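Local coordinates for ribokinase, putative (Burkholderia thailandensis, PDB 3B1R), which probably transfers phosphate to nucleosides such as inosine, as a nucleoside kinase of the ribokinase (pfkB) family that binds adenine nucleotides and magnesium, at residues Q177-F182 and K205-K210; A147-D152 and F171-G176; P246-E251 and L283-G288. All blocks are in the same frame, centred on the assembly; numbering follows the deposited sequence.

Contact 1 of 3, residues Q177-F182 and K205-K210; sequences QGLPLF and KLVCDK. With AMP (adenosine monophosphate), chain G.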
loop_
_atom_site.group_PDB
_atom_site.type_symbol
_atom_site.label_atom_id
_atom_site.label_comp_id
_atom_site.label_asym_id
_atom_site.label_seq_id
_atom_site.Cartn_x
_atom_site.Cartn_y
_atom_site.Cartn_z
ATOM N N GLN A 177 2.005 -0.299 -16.054
ATOM C CA GLN A 177 2.422 0.636 -15.006
ATOM C C GLN A 177 3.345 1.746 -15.497
ATOM O O GLN A 177 3.656 2.645 -14.740
ATOM C CB GLN A 177 3.100 -0.102 -13.833
ATOM C CG GLN A 177 2.220 -1.098 -13.084
ATOM C CD GLN A 177 2.363 -2.525 -13.580
ATOM O OE1 GLN A 177 2.620 -2.764 -14.751
ATOM N NE2 GLN A 177 2.158 -3.482 -12.687
ATOM N N GLY A 178 3.760 1.691 -16.759
ATOM C CA GLY A 178 4.560 2.764 -17.365
ATOM C C GLY A 178 3.756 3.914 -17.976
ATOM O O GLY A 178 4.327 4.856 -18.505
ATOM N N LEU A 179 2.432 3.845 -17.895
ATOM C CA LEU A 179 1.565 4.881 -18.484
ATOM C C LEU A 179 1.879 6.341 -18.085
ATOM O O LEU A 179 1.906 7.221 -18.955
ATOM C CB LEU A 179 0.085 4.526 -18.269
ATOM C CG LEU A 179 -0.395 3.394 -19.190
ATOM C CD1 LEU A 179 -1.789 2.883 -18.807
ATOM C CD2 LEU A 179 -0.395 3.890 -20.616
ATOM N N PRO A 180 2.180 6.598 -16.795
ATOM C CA PRO A 180 2.518 7.959 -16.361
ATOM C C PRO A 180 3.723 8.573 -17.065
ATOM O O PRO A 180 3.839 9.788 -17.108
ATOM C CB PRO A 180 2.830 7.781 -14.869
ATOM C CG PRO A 180 2.014 6.649 -14.463
ATOM C CD PRO A 180 2.063 5.694 -15.632
ATOM N N LEU A 181 4.591 7.735 -17.632
ATOM C CA LEU A 181 5.781 8.205 -18.332
ATOM C C LEU A 181 5.440 8.737 -19.722
ATOM O O LEU A 181 6.189 9.540 -20.302
ATOM C CB LEU A 181 6.831 7.086 -18.434
ATOM C CG LEU A 181 7.475 6.474 -17.168
ATOM C CD1 LEU A 181 8.191 7.528 -16.329
ATOM C CD2 LEU A 181 6.495 5.697 -16.302
ATOM N N PHE A 182 4.293 8.304 -20.237
ATOM C CA PHE A 182 3.853 8.665 -21.560
ATOM C C PHE A 182 3.050 9.962 -21.543
ATOM O O PHE A 182 2.521 10.374 -20.507
ATOM C CB PHE A 182 2.989 7.550 -22.141
ATOM C CG PHE A 182 3.760 6.332 -22.565
ATOM C CD1 PHE A 182 4.206 6.199 -23.868
ATOM C CD2 PHE A 182 4.008 5.303 -21.665
ATOM C CE1 PHE A 182 4.902 5.076 -24.268
ATOM C CE2 PHE A 182 4.708 4.162 -22.059
ATOM C CZ PHE A 182 5.152 4.048 -23.369
ATOM N N LYS A 205 -8.885 2.693 -19.661
ATOM C CA LYS A 205 -9.448 4.034 -19.472
ATOM C C LYS A 205 -8.358 5.110 -19.391
ATOM O O LYS A 205 -8.492 6.176 -19.971
ATOM C CB LYS A 205 -10.387 4.129 -18.259
ATOM C CG LYS A 205 -10.939 5.552 -18.010
ATOM C CD LYS A 205 -12.126 5.868 -18.929
ATOM C CE LYS A 205 -12.542 7.344 -18.853
ATOM N NZ LYS A 205 -12.566 7.902 -17.475
ATOM N N LEU A 206 -7.277 4.814 -18.674
ATOM C CA LEU A 206 -6.107 5.689 -18.663
ATOM C C LEU A 206 -5.576 5.942 -20.077
ATOM O O LEU A 206 -5.194 7.063 -20.413
ATOM C CB LEU A 206 -5.013 5.075 -17.788
ATOM C CG LEU A 206 -4.777 5.657 -16.394
ATOM C CD1 LEU A 206 -6.046 6.168 -15.711
ATOM C CD2 LEU A 206 -4.036 4.655 -15.536
ATOM N N VAL A 207 -5.541 4.891 -20.889
ATOM C CA VAL A 207 -5.096 4.977 -22.287
ATOM C C VAL A 207 -6.082 5.808 -23.097
ATOM O O VAL A 207 -5.679 6.676 -23.865
ATOM C CB VAL A 207 -4.926 3.576 -22.932
ATOM C CG1 VAL A 207 -4.808 3.674 -24.464
ATOM C CG2 VAL A 207 -3.699 2.851 -22.351
ATOM N N CYS A 208 -7.373 5.543 -22.907
ATOM C CA CYS A 208 -8.416 6.307 -23.577
ATOM C C CYS A 208 -8.235 7.788 -23.285
ATOM O O CYS A 208 -8.274 8.597 -24.201
ATOM C CB CYS A 208 -9.813 5.849 -23.155
ATOM S SG CYS A 208 -10.430 4.399 -24.032
ATOM N N ASP A 209 -7.991 8.131 -22.020
ATOM C CA ASP A 209 -7.867 9.533 -21.623
ATOM C C ASP A 209 -6.666 10.206 -22.261
ATOM O O ASP A 209 -6.812 11.190 -22.986
ATOM C CB ASP A 209 -7.767 9.654 -20.106
ATOM C CG ASP A 209 -9.082 9.430 -19.426
ATOM O OD1 ASP A 209 -10.133 9.521 -20.114
ATOM O OD2 ASP A 209 -9.058 9.171 -18.204
ATOM N N LYS A 210 -5.489 9.659 -21.976
ATOM C CA LYS A 210 -4.214 10.186 -22.452
ATOM C C LYS A 210 -4.156 10.348 -23.975
ATOM O O LYS A 210 -3.634 11.353 -24.466
ATOM C CB LYS A 210 -3.073 9.286 -21.956
ATOM C CG LYS A 210 -1.654 9.782 -22.260
ATOM C CD LYS A 210 -0.648 9.253 -21.228
ATOM C CE LYS A 210 -0.633 10.105 -19.960
ATOM N NZ LYS A 210 0.086 9.384 -18.859
HETATM P P AMP G . 1.151 -7.475 -13.304
HETATM O O1P AMP G . 0.429 -6.623 -14.334
HETATM O O2P AMP G . 0.371 -7.744 -12.039
HETATM O O3P AMP G . 1.735 -8.740 -13.891
HETATM O "O5'" AMP G . 2.440 -6.610 -12.889
HETATM C "C5'" AMP G . 3.163 -6.824 -11.679
HETATM C "C4'" AMP G . 4.623 -6.528 -11.982
HETATM O "O4'" AMP G . 4.763 -5.140 -12.263
HETATM C "C3'" AMP G . 5.512 -6.794 -10.773
HETATM O "O3'" AMP G . 6.181 -8.068 -10.938
HETATM C "C2'" AMP G . 6.408 -5.552 -10.671
HETATM O "O2'" AMP G . 7.792 -5.900 -10.609
HETATM C "C1'" AMP G . 6.095 -4.783 -11.960
HETATM N N9 AMP G . 6.042 -3.324 -11.898
HETATM C C8 AMP G . 5.365 -2.600 -10.988
HETATM N N7 AMP G . 5.479 -1.287 -11.238
HETATM C C5 AMP G . 6.239 -1.170 -12.341
HETATM C C6 AMP G . 6.749 -0.042 -13.120
HETATM N N6 AMP G . 6.435 1.215 -12.736
HETATM N N1 AMP G . 7.502 -0.328 -14.205
HETATM C C2 AMP G . 7.807 -1.590 -14.573
HETATM N N3 AMP G . 7.380 -2.674 -13.887
HETATM C C4 AMP G . 6.606 -2.514 -12.782
HETATM O O HOH W 1 0.755 10.784 -16.593
#

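Contact 2 of 3, residues A147-D152 and F171-G176; sequences AIVGPD and FIFDPG. With AMP (adenosine monophosphate), chain G.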
loop_
_atom_site.group_PDB
_atom_site.type_symbol
_atom_site.label_atom_id
_atom_site.label_comp_id
_atom_site.label_asym_id
_atom_site.label_seq_id
_atom_site.Cartn_x
_atom_site.Cartn_y
_atom_site.Cartn_z
ATOM N N ALA A 147 6.842 -10.482 -30.293
ATOM C CA ALA A 147 7.387 -9.843 -29.105
ATOM C C ALA A 147 6.297 -9.247 -28.263
ATOM O O ALA A 147 5.137 -9.179 -28.683
ATOM C CB ALA A 147 8.414 -8.778 -29.472
ATOM N N ILE A 148 6.678 -8.832 -27.060
ATOM C CA ILE A 148 5.836 -8.016 -26.218
ATOM C C ILE A 148 6.706 -6.902 -25.668
ATOM O O ILE A 148 7.891 -7.093 -25.369
ATOM C CB ILE A 148 5.123 -8.838 -25.087
ATOM C CG1 ILE A 148 4.106 -7.965 -24.322
ATOM C CG2 ILE A 148 6.153 -9.490 -24.156
ATOM C CD1 ILE A 148 2.986 -8.756 -23.577
ATOM N N VAL A 149 6.128 -5.716 -25.619
ATOM C CA VAL A 149 6.777 -4.602 -24.990
ATOM C C VAL A 149 5.874 -4.287 -23.827
ATOM O O VAL A 149 4.697 -3.934 -24.015
ATOM C CB VAL A 149 6.941 -3.423 -25.965
ATOM C CG1 VAL A 149 7.463 -2.165 -25.259
ATOM C CG2 VAL A 149 7.881 -3.838 -27.086
ATOM N N GLY A 150 6.435 -4.459 -22.633
ATOM C CA GLY A 150 5.763 -4.211 -21.365
ATOM C C GLY A 150 6.355 -3.072 -20.557
ATOM O O GLY A 150 7.312 -2.428 -20.996
ATOM N N PRO A 151 5.795 -2.818 -19.356
ATOM C CA PRO A 151 6.251 -1.708 -18.518
ATOM C C PRO A 151 7.748 -1.793 -18.305
ATOM O O PRO A 151 8.286 -2.880 -18.055
ATOM C CB PRO A 151 5.507 -1.921 -17.193
ATOM C CG PRO A 151 4.337 -2.782 -17.540
ATOM C CD PRO A 151 4.802 -3.663 -18.661
ATOM N N ASP A 152 8.405 -0.650 -18.423
ATOM C CA ASP A 152 9.845 -0.586 -18.483
ATOM C C ASP A 152 10.221 0.874 -18.331
ATOM O O ASP A 152 9.349 1.720 -18.120
ATOM C CB ASP A 152 10.304 -1.087 -19.863
ATOM C CG ASP A 152 11.522 -1.953 -19.798
ATOM O OD1 ASP A 152 12.228 -1.922 -18.774
ATOM O OD2 ASP A 152 11.775 -2.688 -20.783
ATOM N N PHE A 171 4.244 -7.176 -32.410
ATOM C CA PHE A 171 4.269 -7.260 -30.951
ATOM C C PHE A 171 2.952 -6.867 -30.291
ATOM O O PHE A 171 2.156 -6.116 -30.874
ATOM C CB PHE A 171 5.437 -6.458 -30.370
ATOM C CG PHE A 171 5.379 -4.982 -30.654
ATOM C CD1 PHE A 171 4.973 -4.095 -29.675
ATOM C CD2 PHE A 171 5.753 -4.480 -31.901
ATOM C CE1 PHE A 171 4.939 -2.722 -29.924
ATOM C CE2 PHE A 171 5.713 -3.112 -32.164
ATOM C CZ PHE A 171 5.307 -2.232 -31.177
ATOM N N ILE A 172 2.731 -7.424 -29.097
ATOM C CA ILE A 172 1.795 -6.919 -28.105
ATOM C C ILE A 172 2.399 -5.738 -27.367
ATOM O O ILE A 172 3.558 -5.790 -26.956
ATOM C CB ILE A 172 1.517 -7.996 -27.027
ATOM C CG1 ILE A 172 0.925 -9.256 -27.664
ATOM C CG2 ILE A 172 0.632 -7.403 -25.903
ATOM C CD1 ILE A 172 0.601 -10.360 -26.657
ATOM N N PHE A 173 1.619 -4.675 -27.188
ATOM C CA PHE A 173 2.057 -3.523 -26.406
ATOM C C PHE A 173 1.246 -3.448 -25.120
ATOM O O PHE A 173 0.014 -3.321 -25.152
ATOM C CB PHE A 173 1.928 -2.226 -27.229
ATOM C CG PHE A 173 2.289 -0.956 -26.478
ATOM C CD1 PHE A 173 3.448 -0.867 -25.720
ATOM C CD2 PHE A 173 1.482 0.169 -26.586
ATOM C CE1 PHE A 173 3.778 0.320 -25.043
ATOM C CE2 PHE A 173 1.803 1.371 -25.919
ATOM C CZ PHE A 173 2.956 1.438 -25.149
ATOM N N ASP A 174 1.955 -3.569 -23.997
ATOM C CA ASP A 174 1.369 -3.520 -22.654
ATOM C C ASP A 174 2.031 -2.378 -21.914
ATOM O O ASP A 174 3.033 -2.574 -21.241
ATOM C CB ASP A 174 1.612 -4.842 -21.910
ATOM C CG ASP A 174 0.935 -4.892 -20.527
ATOM O OD1 ASP A 174 0.273 -3.922 -20.099
ATOM O OD2 ASP A 174 1.066 -5.927 -19.856
ATOM N N PRO A 175 1.485 -1.157 -22.035
ATOM C CA PRO A 175 2.163 -0.093 -21.295
ATOM C C PRO A 175 2.018 -0.261 -19.783
ATOM O O PRO A 175 2.838 0.264 -19.038
ATOM C CB PRO A 175 1.473 1.195 -21.772
ATOM C CG PRO A 175 0.141 0.736 -22.357
ATOM C CD PRO A 175 0.311 -0.692 -22.792
ATOM N N GLY A 176 1.001 -1.004 -19.345
ATOM C CA GLY A 176 0.726 -1.183 -17.912
ATOM C C GLY A 176 1.126 -0.013 -17.012
ATOM O O GLY A 176 0.655 1.114 -17.188
HETATM P P AMP G . 1.151 -7.475 -13.304
HETATM O O1P AMP G . 0.429 -6.623 -14.334
HETATM O O2P AMP G . 0.371 -7.744 -12.039
HETATM O O3P AMP G . 1.735 -8.740 -13.891
HETATM O "O5'" AMP G . 2.440 -6.610 -12.889
HETATM C "C5'" AMP G . 3.163 -6.824 -11.679
HETATM C "C4'" AMP G . 4.623 -6.528 -11.982
HETATM O "O4'" AMP G . 4.763 -5.140 -12.263
HETATM C "C3'" AMP G . 5.512 -6.794 -10.773
HETATM O "O3'" AMP G . 6.181 -8.068 -10.938
HETATM C "C2'" AMP G . 6.408 -5.552 -10.671
HETATM O "O2'" AMP G . 7.792 -5.900 -10.609
HETATM C "C1'" AMP G . 6.095 -4.783 -11.960
HETATM N N9 AMP G . 6.042 -3.324 -11.898
HETATM C C8 AMP G . 5.365 -2.600 -10.988
HETATM N N7 AMP G . 5.479 -1.287 -11.238
HETATM C C5 AMP G . 6.239 -1.170 -12.341
HETATM C C6 AMP G . 6.749 -0.042 -13.120
HETATM N N6 AMP G . 6.435 1.215 -12.736
HETATM N N1 AMP G . 7.502 -0.328 -14.205
HETATM C C2 AMP G . 7.807 -1.590 -14.573
HETATM N N3 AMP G . 7.380 -2.674 -13.887
HETATM C C4 AMP G . 6.606 -2.514 -12.782
#

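Contact 3 of 3, residues P246-E251 and L283-G288; sequences PAVRAE and LASLMG. With AMP (adenosine monophosphate), chain H.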
loop_
_atom_site.group_PDB
_atom_site.type_symbol
_atom_site.label_atom_id
_atom_site.label_comp_id
_atom_site.label_asym_id
_atom_site.label_seq_id
_atom_site.Cartn_x
_atom_site.Cartn_y
_atom_site.Cartn_z
ATOM N N PRO A 246 -14.199 -15.940 -20.937
ATOM C CA PRO A 246 -14.631 -16.233 -19.573
ATOM C C PRO A 246 -13.442 -16.262 -18.616
ATOM O O PRO A 246 -12.290 -16.438 -19.047
ATOM C CB PRO A 246 -15.228 -17.635 -19.701
ATOM C CG PRO A 246 -14.392 -18.278 -20.765
ATOM C CD PRO A 246 -14.099 -17.171 -21.756
ATOM N N ALA A 247 -13.720 -16.067 -17.334
ATOM C CA ALA A 247 -12.731 -16.371 -16.304
ATOM C C ALA A 247 -12.864 -17.844 -15.926
ATOM O O ALA A 247 -13.977 -18.357 -15.750
ATOM C CB ALA A 247 -12.917 -15.484 -15.085
ATOM N N VAL A 248 -11.735 -18.539 -15.837
ATOM C CA VAL A 248 -11.733 -19.876 -15.259
ATOM C C VAL A 248 -11.860 -19.681 -13.747
ATOM O O VAL A 248 -11.014 -19.029 -13.130
ATOM C CB VAL A 248 -10.439 -20.661 -15.629
ATOM C CG1 VAL A 248 -10.453 -22.066 -15.038
ATOM C CG2 VAL A 248 -10.274 -20.727 -17.141
ATOM N N ARG A 249 -12.938 -20.208 -13.160
ATOM C CA ARG A 249 -13.168 -20.051 -11.716
ATOM C C ARG A 249 -11.944 -20.520 -10.922
ATOM O O ARG A 249 -11.384 -21.585 -11.188
ATOM C CB ARG A 249 -14.434 -20.785 -11.264
ATOM C CG ARG A 249 -15.004 -20.255 -9.964
ATOM C CD ARG A 249 -16.090 -21.157 -9.401
ATOM N NE ARG A 249 -15.748 -21.554 -8.039
ATOM C CZ ARG A 249 -15.918 -20.785 -6.968
ATOM N NH1 ARG A 249 -16.464 -19.576 -7.088
ATOM N NH2 ARG A 249 -15.553 -21.231 -5.777
ATOM N N ALA A 250 -11.511 -19.696 -9.973
ATOM C CA ALA A 250 -10.257 -19.941 -9.275
ATOM C C ALA A 250 -10.432 -21.000 -8.200
ATOM O O ALA A 250 -11.410 -20.951 -7.460
ATOM C CB ALA A 250 -9.745 -18.647 -8.658
ATOM N N GLU A 251 -9.490 -21.944 -8.123
ATOM C CA GLU A 251 -9.431 -22.940 -7.031
ATOM C C GLU A 251 -9.643 -22.230 -5.691
ATOM O O GLU A 251 -10.401 -22.689 -4.831
ATOM C CB GLU A 251 -8.062 -23.660 -7.041
ATOM C CG GLU A 251 -7.741 -24.499 -5.792
ATOM C CD GLU A 251 -6.272 -24.936 -5.689
ATOM O OE1 GLU A 251 -5.449 -24.543 -6.543
ATOM O OE2 GLU A 251 -5.937 -25.676 -4.734
ATOM N N LEU A 283 -6.959 -19.839 -22.972
ATOM C CA LEU A 283 -5.677 -20.273 -22.428
ATOM C C LEU A 283 -5.044 -19.197 -21.536
ATOM O O LEU A 283 -4.543 -19.504 -20.443
ATOM C CB LEU A 283 -4.723 -20.688 -23.544
ATOM C CG LEU A 283 -3.306 -21.096 -23.132
ATOM C CD1 LEU A 283 -3.331 -22.404 -22.363
ATOM C CD2 LEU A 283 -2.416 -21.207 -24.356
ATOM N N ALA A 284 -5.087 -17.944 -21.998
ATOM C CA ALA A 284 -4.590 -16.799 -21.227
ATOM C C ALA A 284 -5.316 -16.684 -19.899
ATOM O O ALA A 284 -4.695 -16.440 -18.852
ATOM C CB ALA A 284 -4.775 -15.515 -22.021
ATOM N N SER A 285 -6.634 -16.855 -19.963
ATOM C CA SER A 285 -7.493 -16.744 -18.808
ATOM C C SER A 285 -7.210 -17.877 -17.823
ATOM O O SER A 285 -7.235 -17.671 -16.602
ATOM C CB SER A 285 -8.951 -16.745 -19.231
ATOM O OG SER A 285 -9.780 -16.607 -18.101
ATOM N N LEU A 286 -6.930 -19.066 -18.362
ATOM C CA LEU A 286 -6.521 -20.182 -17.523
ATOM C C LEU A 286 -5.269 -19.815 -16.732
ATOM O O LEU A 286 -5.274 -19.934 -15.521
ATOM C CB LEU A 286 -6.311 -21.468 -18.325
ATOM C CG LEU A 286 -5.933 -22.686 -17.466
ATOM C CD1 LEU A 286 -6.952 -22.946 -16.363
ATOM C CD2 LEU A 286 -5.772 -23.912 -18.336
ATOM N N MET A 287 -4.221 -19.347 -17.409
ATOM C CA MET A 287 -2.974 -18.979 -16.718
ATOM C C MET A 287 -3.290 -18.022 -15.573
ATOM O O MET A 287 -2.825 -18.216 -14.451
ATOM C CB MET A 287 -1.941 -18.363 -17.676
ATOM C CG MET A 287 -1.438 -19.291 -18.776
ATOM S SD MET A 287 -0.593 -20.810 -18.242
ATOM C CE MET A 287 0.947 -20.170 -17.602
ATOM N N GLY A 288 -4.125 -17.026 -15.866
ATOM C CA GLY A 288 -4.626 -16.064 -14.881
ATOM C C GLY A 288 -5.276 -16.710 -13.662
ATOM O O GLY A 288 -4.991 -16.312 -12.534
HETATM P P AMP H . -6.364 -8.754 -14.215
HETATM O O1P AMP H . -4.963 -8.308 -14.561
HETATM O O2P AMP H . -6.661 -8.598 -12.747
HETATM O O3P AMP H . -7.416 -8.202 -15.149
HETATM O "O5'" AMP H . -6.348 -10.338 -14.435
HETATM C "C5'" AMP H . -5.870 -10.858 -15.656
HETATM C "C4'" AMP H . -6.616 -12.133 -15.980
HETATM O "O4'" AMP H . -6.281 -13.114 -14.992
HETATM C "C3'" AMP H . -8.141 -12.021 -15.987
HETATM O "O3'" AMP H . -8.715 -11.561 -17.226
HETATM C "C2'" AMP H . -8.495 -13.465 -15.692
HETATM O "O2'" AMP H . -8.347 -14.315 -16.843
HETATM C "C1'" AMP H . -7.446 -13.881 -14.683
HETATM N N9 AMP H . -8.016 -13.500 -13.372
HETATM C C8 AMP H . -7.806 -12.367 -12.668
HETATM N N7 AMP H . -8.538 -12.369 -11.516
HETATM C C5 AMP H . -9.248 -13.521 -11.494
HETATM C C6 AMP H . -10.214 -14.172 -10.580
HETATM N N6 AMP H . -10.589 -13.566 -9.430
HETATM N N1 AMP H . -10.721 -15.376 -10.935
HETATM C C2 AMP H . -10.365 -15.996 -12.077
HETATM N N3 AMP H . -9.487 -15.465 -12.949
HETATM C C4 AMP H . -8.900 -14.260 -12.712
HETATM O O HOH W 2 -9.305 -16.676 -15.363
#

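Contact 1 of 3, residues Q177-F182 and K205-K210
Leu179 and Val207 bring the two backbones nearest, with 7.7 Å between their CA atoms, as the 3-10 turn of residues 177-181, with Phe182 just beyond it, passes beside the helix that carries residues 205-210. The gap is bridged by Lys210. Its chain leaves with CG anti to the backbone N and bends at chi3 (-83°), which swings the ammonium group over the end of the turn. There NZ gives a hydrogen bond of 2.8 Å to the carbonyl O of Leu179, a weak one of 3.1 Å to the O of Phe182, and a third to a water that in turn donates to the O of Pro180. The Leu179 carbonyl is thus gripped twice: the 3-10 bond from Phe182 N reaches it from one face of its plane, and the lysine from the opposite face, 50° out of that plane. A positive charge among backbone oxygens at the end of a short turn would be expected to steady it. Deeper in, the Leu179 side chain supplies the apolar half: CD2 rests 3.9 Å from CG2 of Val207, the two side chains meeting at about a right angle, while CD1 lies 4.0 Å from CB of Leu206. Phe182 brings CB alongside CD of Lys210, but its ring leads away to a T-shaped (edge-to-face) stack with Phe154. At the other end of the turn Gln177 faces AMP: CB lies 3.6 Å from C5 of the adenine, and NE2 donates a nearly straight bond (162°) to O5' of AMP, the oxygen linking ribose and phosphate. The contact illustrates how a loop following a central strand of the Rossmann-like ribokinase fold can pack one end on a neighbouring helix while the other lines the nucleoside pocket.

Contact 2 of 3, residues A147-D152 and F171-G176
Pro151 and Asp174 meet where the ladder between two parallel strands would gain another rung, yet the proline nitrogen has no hydrogen to give. The carbonyl O of Asp174 is approached instead by carbon: CA of Gly150 makes a CA-H...O contact at 3.2 Å, and CD of Pro151 sits 3.3 Å away. Before this break the register is regular. Ile172 N bonds to Ala147 O, Val149 N to Ile172 O, and Asp174 N to Val149 O at 2.8 Å, the last two donors nearly in line with the carbonyls they meet. On one face of the sheet CD1 of Ile148 presses on CG2 of Ile172 at 3.6 Å, beneath helix 259-272. On the other, Ala147, Val149, Phe171 and Phe173 line up; a chi1 of 62° sets CG of Phe171 between its own backbone N and carbonyl carbon, and from there the ring brings CD1 to 3.9 Å from CG2 of Val149. Beyond the strands, Asp174 turns its carboxylate to a salt bridge with Arg264, and its side chain comes within about 4 Å of the bound magnesium ion. Pro151 sets CB 3.5 Å from C2 of the AMP adenine. Here the pair exemplifies the beta-alpha-beta crossover, strand 146-149, helix 154-166 and strand 171-173, whose strands open at their C-terminal ends into the active-site cleft of a Rossmann-like kinase.

Contact 3 of 3, residues P246-E251 and L283-G288
Ser285 reaches across to Pro246 with its hydroxyl, which is held between protein and nucleotide. OG donates to the carbonyl O of Pro246 at 2.7 Å, in the carbonyl plane and on a lone pair, and accepts from the ribose O2' of AMP at 3.0 Å. A chi1 of -179° turns OG away from the serine's own N and out toward the loop, where one hydroxyl serves both partners. A water repeats the link: it accepts from Val248 N at 3.1 Å, donates to Ser285 O at 2.6 Å, and is hydrogen-bonded to O2' as well. The adenine is bordered by the loop, with Val248 O 3.3 Å from its C2 and the methyl groups of Ala247 and Ala250 close by. On the helix side Gly288, having no side chain, lets its CA come within 3.4 Å of the ribose O4'. Together loop and helix form part of the nucleotide pocket of the pfkB fold, in which Ser285 binds AMP here and ADP in another structure of the protein, and Thr228, Gly230 and Gly233 add bonds from neighbouring parts of the chain. The second shell is apolar. Val248 points its CB toward the helix, placing CG2 3.8 Å from CA of Leu286 and CG1 at the same distance from CD1 of that leucine. Behind them helix 304-315 closes over the pair: Phe315 touches both Pro246 and Val248, Arg310 lies against Val248, and Ile307 packs on Leu286.

In the fold
Contacts 2, 1 and 3 follow one another along the chain in that order, each closing before the next opens. Contact 2 is central, on adjacent strands of the nine-stranded sheet, and its second segment runs directly into the turn of contact 1. Their centres are 13 Å apart, and they touch where CZ of Phe182 lies 3.8 Å from CZ of Phe173. Both border the same AMP. Contact 3 stands apart, its centre about 21 Å from that of contact 2 and 26 Å from that of contact 1, beside a second AMP. The three therefore flank one cleft, contacts 1 and 2 at the nucleoside end and contact 3 at the nucleotide end.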